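Local coordinates for HMG-CoA Lyase (Bacillus subtilis subsp. subtilis, PDB 1YDO), which belongs to the HMGL-like family of proteins and folds as a TIM barrel, at residues V81-L91 and Q126-L136. Residues are numbered along the deposited sequence; the frame is centred on the assembly and turned at random.
Sequences VPNQRGLENAL and QVNNDAQKANL
The amide of Gln-84 and the carboxylate of Asp-130 meet across the contact with their planes 28° apart. Gln-84 NE2 gives a hydrogen bond to Asp-130 OD2 at 3.2 Å. The oxygen is approached nearly along its C-O axis, and it sits a little out of the amide plane. The bond is bent, with an N-H...O angle of 146°. The Gln-84 chain is bent at its second torsion, and its amide reaches the carboxylate. On its own segment, the guanidinium of Arg-85 has Asn-83 CB over one face, near the rim, and Gln-84 CB at its edge.

Both helices belong to the outer layer of a TIM barrel. Helix 84-93 follows strand 76-80. Helix 117-133 comes after the neighbouring strand 97-103, with the short helix 106-110 between them. The short segments 84-91 and 126-133 run nearly parallel, with axes 9.8 Å apart at closest approach and a crossing angle of -24°.

Apart from the polar pair the contact is mainly apolar. Leu-87 has CG anti to its backbone N, which points the leucine at the other helix, where CD2 packs 3.8 Å from Ala-131 CB. Val-127 packs CG2 against the start of the first helix, 3.7 Å from Asn-83 CA. Its side chain also touches Val-100 of strand 97-103, in the barrel wall. Farther along, Leu-136 CD2 touches Leu-91 CD1 at 3.7 Å and Leu-87 CD1 at 4.1 Å. Leu-91 CD2 rests 4.3 Å from Ala-134 CB.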
loop_
_atom_site.group_PDB
_atom_site.type_symbol
_atom_site.label_atom_id
_atom_site.label_comp_id
_atom_site.label_asym_id
_atom_site.label_seq_id
_atom_site.Cartn_x
_atom_site.Cartn_y
_atom_site.Cartn_z
ATOM N N VAL A 81 15.050 -25.140 1.479
ATOM C CA VAL A 81 15.975 -26.200 1.868
ATOM C C VAL A 81 17.114 -25.634 2.689
ATOM O O VAL A 81 17.945 -24.899 2.187
ATOM C CB VAL A 81 16.541 -26.920 0.641
ATOM C CG1 VAL A 81 17.538 -28.021 1.074
ATOM C CG2 VAL A 81 15.409 -27.531 -0.154
ATOM N N PRO A 82 17.179 -26.011 3.968
ATOM C CA PRO A 82 18.212 -25.538 4.888
ATOM C C PRO A 82 19.603 -26.094 4.670
ATOM O O PRO A 82 20.592 -25.395 4.887
ATOM C CB PRO A 82 17.649 -25.926 6.245
ATOM C CG PRO A 82 17.036 -27.277 5.930
ATOM C CD PRO A 82 16.323 -27.022 4.619
ATOM N N ASN A 83 19.680 -27.353 4.246
ATOM C CA ASN A 83 20.971 -28.012 4.012
ATOM C C ASN A 83 20.812 -29.378 3.338
ATOM O O ASN A 83 19.699 -29.814 3.061
ATOM C CB ASN A 83 21.717 -28.146 5.345
ATOM C CG ASN A 83 20.801 -28.588 6.478
ATOM O OD1 ASN A 83 20.855 -28.044 7.587
ATOM N ND2 ASN A 83 19.965 -29.594 6.210
ATOM N N GLN A 84 21.933 -30.047 3.087
ATOM C CA GLN A 84 21.929 -31.351 2.421
ATOM C C GLN A 84 20.883 -32.321 2.957
ATOM O O GLN A 84 20.136 -32.929 2.179
ATOM C CB GLN A 84 23.329 -31.982 2.487
ATOM C CG GLN A 84 24.323 -31.344 1.508
ATOM C CD GLN A 84 25.697 -31.092 2.126
ATOM O OE1 GLN A 84 25.800 -30.523 3.219
ATOM N NE2 GLN A 84 26.758 -31.493 1.420
ATOM N N ARG A 85 20.827 -32.450 4.283
ATOM C CA ARG A 85 19.875 -33.336 4.962
ATOM C C ARG A 85 18.463 -32.954 4.541
ATOM O O ARG A 85 17.598 -33.816 4.360
ATOM C CB ARG A 85 20.007 -33.196 6.490
ATOM C CG ARG A 85 21.390 -33.542 7.081
ATOM C CD ARG A 85 22.279 -32.315 7.451
ATOM N NE ARG A 85 22.890 -31.627 6.295
ATOM C CZ ARG A 85 23.786 -30.636 6.382
ATOM N NH1 ARG A 85 24.277 -30.077 5.278
ATOM N NH2 ARG A 85 24.196 -30.206 7.571
ATOM N N GLY A 86 18.244 -31.650 4.401
ATOM C CA GLY A 86 16.948 -31.158 3.988
ATOM C C GLY A 86 16.718 -31.421 2.511
ATOM O O GLY A 86 15.634 -31.839 2.103
ATOM N N LEU A 87 17.745 -31.180 1.705
ATOM C CA LEU A 87 17.652 -31.391 0.277
ATOM C C LEU A 87 17.255 -32.830 0.010
ATOM O O LEU A 87 16.560 -33.123 -0.963
ATOM C CB LEU A 87 18.995 -31.100 -0.381
ATOM C CG LEU A 87 19.026 -31.292 -1.898
ATOM C CD1 LEU A 87 18.017 -30.375 -2.566
ATOM C CD2 LEU A 87 20.429 -30.996 -2.405
ATOM N N GLU A 88 17.700 -33.724 0.885
ATOM C CA GLU A 88 17.384 -35.136 0.754
ATOM C C GLU A 88 15.872 -35.307 0.824
ATOM O O GLU A 88 15.258 -35.871 -0.080
ATOM C CB GLU A 88 18.033 -35.935 1.886
ATOM C CG GLU A 88 18.139 -37.424 1.596
ATOM C CD GLU A 88 19.143 -37.709 0.497
ATOM O OE1 GLU A 88 20.359 -37.525 0.735
ATOM O OE2 GLU A 88 18.719 -38.101 -0.614
ATOM N N ASN A 89 15.274 -34.814 1.899
ATOM C CA ASN A 89 13.836 -34.929 2.072
ATOM C C ASN A 89 13.075 -34.254 0.938
ATOM O O ASN A 89 12.080 -34.783 0.448
ATOM C CB ASN A 89 13.436 -34.318 3.412
ATOM C CG ASN A 89 14.067 -35.037 4.590
ATOM O OD1 ASN A 89 13.986 -34.575 5.729
ATOM N ND2 ASN A 89 14.694 -36.183 4.322
ATOM N N ALA A 90 13.550 -33.083 0.532
ATOM C CA ALA A 90 12.913 -32.334 -0.538
ATOM C C ALA A 90 12.894 -33.170 -1.803
ATOM O O ALA A 90 11.916 -33.153 -2.563
ATOM C CB ALA A 90 13.654 -31.041 -0.785
ATOM N N LEU A 91 13.980 -33.904 -2.030
ATOM C CA LEU A 91 14.102 -34.769 -3.207
ATOM C C LEU A 91 13.030 -35.844 -3.201
ATOM O O LEU A 91 12.475 -36.188 -4.241
ATOM C CB LEU A 91 15.491 -35.416 -3.240
ATOM C CG LEU A 91 16.547 -34.719 -4.106
ATOM C CD1 LEU A 91 16.548 -33.216 -3.875
ATOM C CD2 LEU A 91 17.901 -35.308 -3.779
ATOM N N GLN A 126 27.655 -25.820 -1.219
ATOM C CA GLN A 126 27.530 -27.235 -1.502
ATOM C C GLN A 126 26.052 -27.659 -1.579
ATOM O O GLN A 126 25.683 -28.526 -2.378
ATOM C CB GLN A 126 28.341 -28.074 -0.484
ATOM C CG GLN A 126 29.911 -27.848 -0.536
ATOM C CD GLN A 126 30.537 -27.950 -1.971
ATOM O OE1 GLN A 126 30.278 -28.904 -2.727
ATOM N NE2 GLN A 126 31.383 -26.984 -2.317
ATOM N N VAL A 127 25.185 -27.035 -0.788
ATOM C CA VAL A 127 23.770 -27.385 -0.850
ATOM C C VAL A 127 23.221 -27.132 -2.253
ATOM O O VAL A 127 22.319 -27.832 -2.717
ATOM C CB VAL A 127 22.970 -26.562 0.139
ATOM C CG1 VAL A 127 21.496 -26.853 -0.040
ATOM C CG2 VAL A 127 23.434 -26.874 1.548
ATOM N N ASN A 128 23.771 -26.124 -2.926
ATOM C CA ASN A 128 23.340 -25.783 -4.280
ATOM C C ASN A 128 23.919 -26.781 -5.269
ATOM O O ASN A 128 23.239 -27.233 -6.188
ATOM C CB ASN A 128 23.811 -24.370 -4.643
ATOM C CG ASN A 128 23.630 -24.049 -6.123
ATOM O OD1 ASN A 128 22.515 -24.033 -6.632
ATOM N ND2 ASN A 128 24.737 -23.792 -6.818
ATOM N N ASN A 129 25.185 -27.122 -5.064
ATOM C CA ASN A 129 25.892 -28.059 -5.926
ATOM C C ASN A 129 25.164 -29.409 -6.007
ATOM O O ASN A 129 24.946 -29.946 -7.097
ATOM C CB ASN A 129 27.327 -28.238 -5.398
ATOM C CG ASN A 129 28.225 -29.018 -6.358
ATOM O OD1 ASN A 129 28.193 -30.253 -6.387
ATOM N ND2 ASN A 129 29.031 -28.297 -7.151
ATOM N N ASP A 130 24.784 -29.946 -4.852
ATOM C CA ASP A 130 24.086 -31.229 -4.804
ATOM C C ASP A 130 22.673 -31.121 -5.388
ATOM O O ASP A 130 22.156 -32.059 -6.014
ATOM C CB ASP A 130 23.999 -31.758 -3.364
ATOM C CG ASP A 130 25.369 -31.974 -2.728
ATOM O OD1 ASP A 130 26.368 -32.151 -3.478
ATOM O OD2 ASP A 130 25.435 -31.986 -1.477
ATOM N N ALA A 131 22.044 -29.974 -5.182
ATOM C CA ALA A 131 20.706 -29.774 -5.693
ATOM C C ALA A 131 20.701 -29.856 -7.208
ATOM O O ALA A 131 19.968 -30.653 -7.786
ATOM C CB ALA A 131 20.184 -28.432 -5.243
ATOM N N GLN A 132 21.525 -29.035 -7.848
ATOM C CA GLN A 132 21.590 -29.010 -9.303
ATOM C C GLN A 132 21.998 -30.367 -9.851
ATOM O O GLN A 132 21.444 -30.847 -10.842
ATOM C CB GLN A 132 22.575 -27.935 -9.771
ATOM C CG GLN A 132 22.265 -26.558 -9.182
ATOM C CD GLN A 132 23.002 -25.406 -9.862
ATOM O OE1 GLN A 132 24.223 -25.440 -10.038
ATOM N NE2 GLN A 132 22.254 -24.369 -10.231
ATOM N N LYS A 133 22.964 -30.988 -9.183
ATOM C CA LYS A 133 23.457 -32.290 -9.595
ATOM C C LYS A 133 22.305 -33.292 -9.619
ATOM O O LYS A 133 22.383 -34.344 -10.263
ATOM C CB LYS A 133 24.561 -32.760 -8.637
ATOM C CG LYS A 133 25.409 -33.911 -9.181
ATOM C CD LYS A 133 26.506 -34.353 -8.213
ATOM C CE LYS A 133 25.931 -34.947 -6.934
ATOM N NZ LYS A 133 27.009 -35.388 -6.007
ATOM N N ALA A 134 21.229 -32.959 -8.915
ATOM C CA ALA A 134 20.066 -33.832 -8.878
ATOM C C ALA A 134 19.022 -33.359 -9.884
ATOM O O ALA A 134 17.869 -33.790 -9.836
ATOM C CB ALA A 134 19.471 -33.858 -7.474
ATOM N N ASN A 135 19.434 -32.483 -10.799
ATOM C CA ASN A 135 18.543 -31.942 -11.820
ATOM C C ASN A 135 17.438 -31.130 -11.178
ATOM O O ASN A 135 16.255 -31.286 -11.510
ATOM C CB ASN A 135 17.909 -33.053 -12.652
ATOM C CG ASN A 135 18.933 -33.964 -13.274
ATOM O OD1 ASN A 135 19.842 -33.507 -13.970
ATOM N ND2 ASN A 135 18.796 -35.264 -13.032
ATOM N N LEU A 136 17.830 -30.263 -10.251
ATOM C CA LEU A 136 16.888 -29.411 -9.530
ATOM C C LEU A 136 17.303 -27.957 -9.680
ATOM O O LEU A 136 18.463 -27.616 -9.477
ATOM C CB LEU A 136 16.902 -29.786 -8.052
ATOM C CG LEU A 136 15.545 -29.876 -7.384
ATOM C CD1 LEU A 136 14.722 -30.920 -8.112
ATOM C CD2 LEU A 136 15.708 -30.251 -5.922
#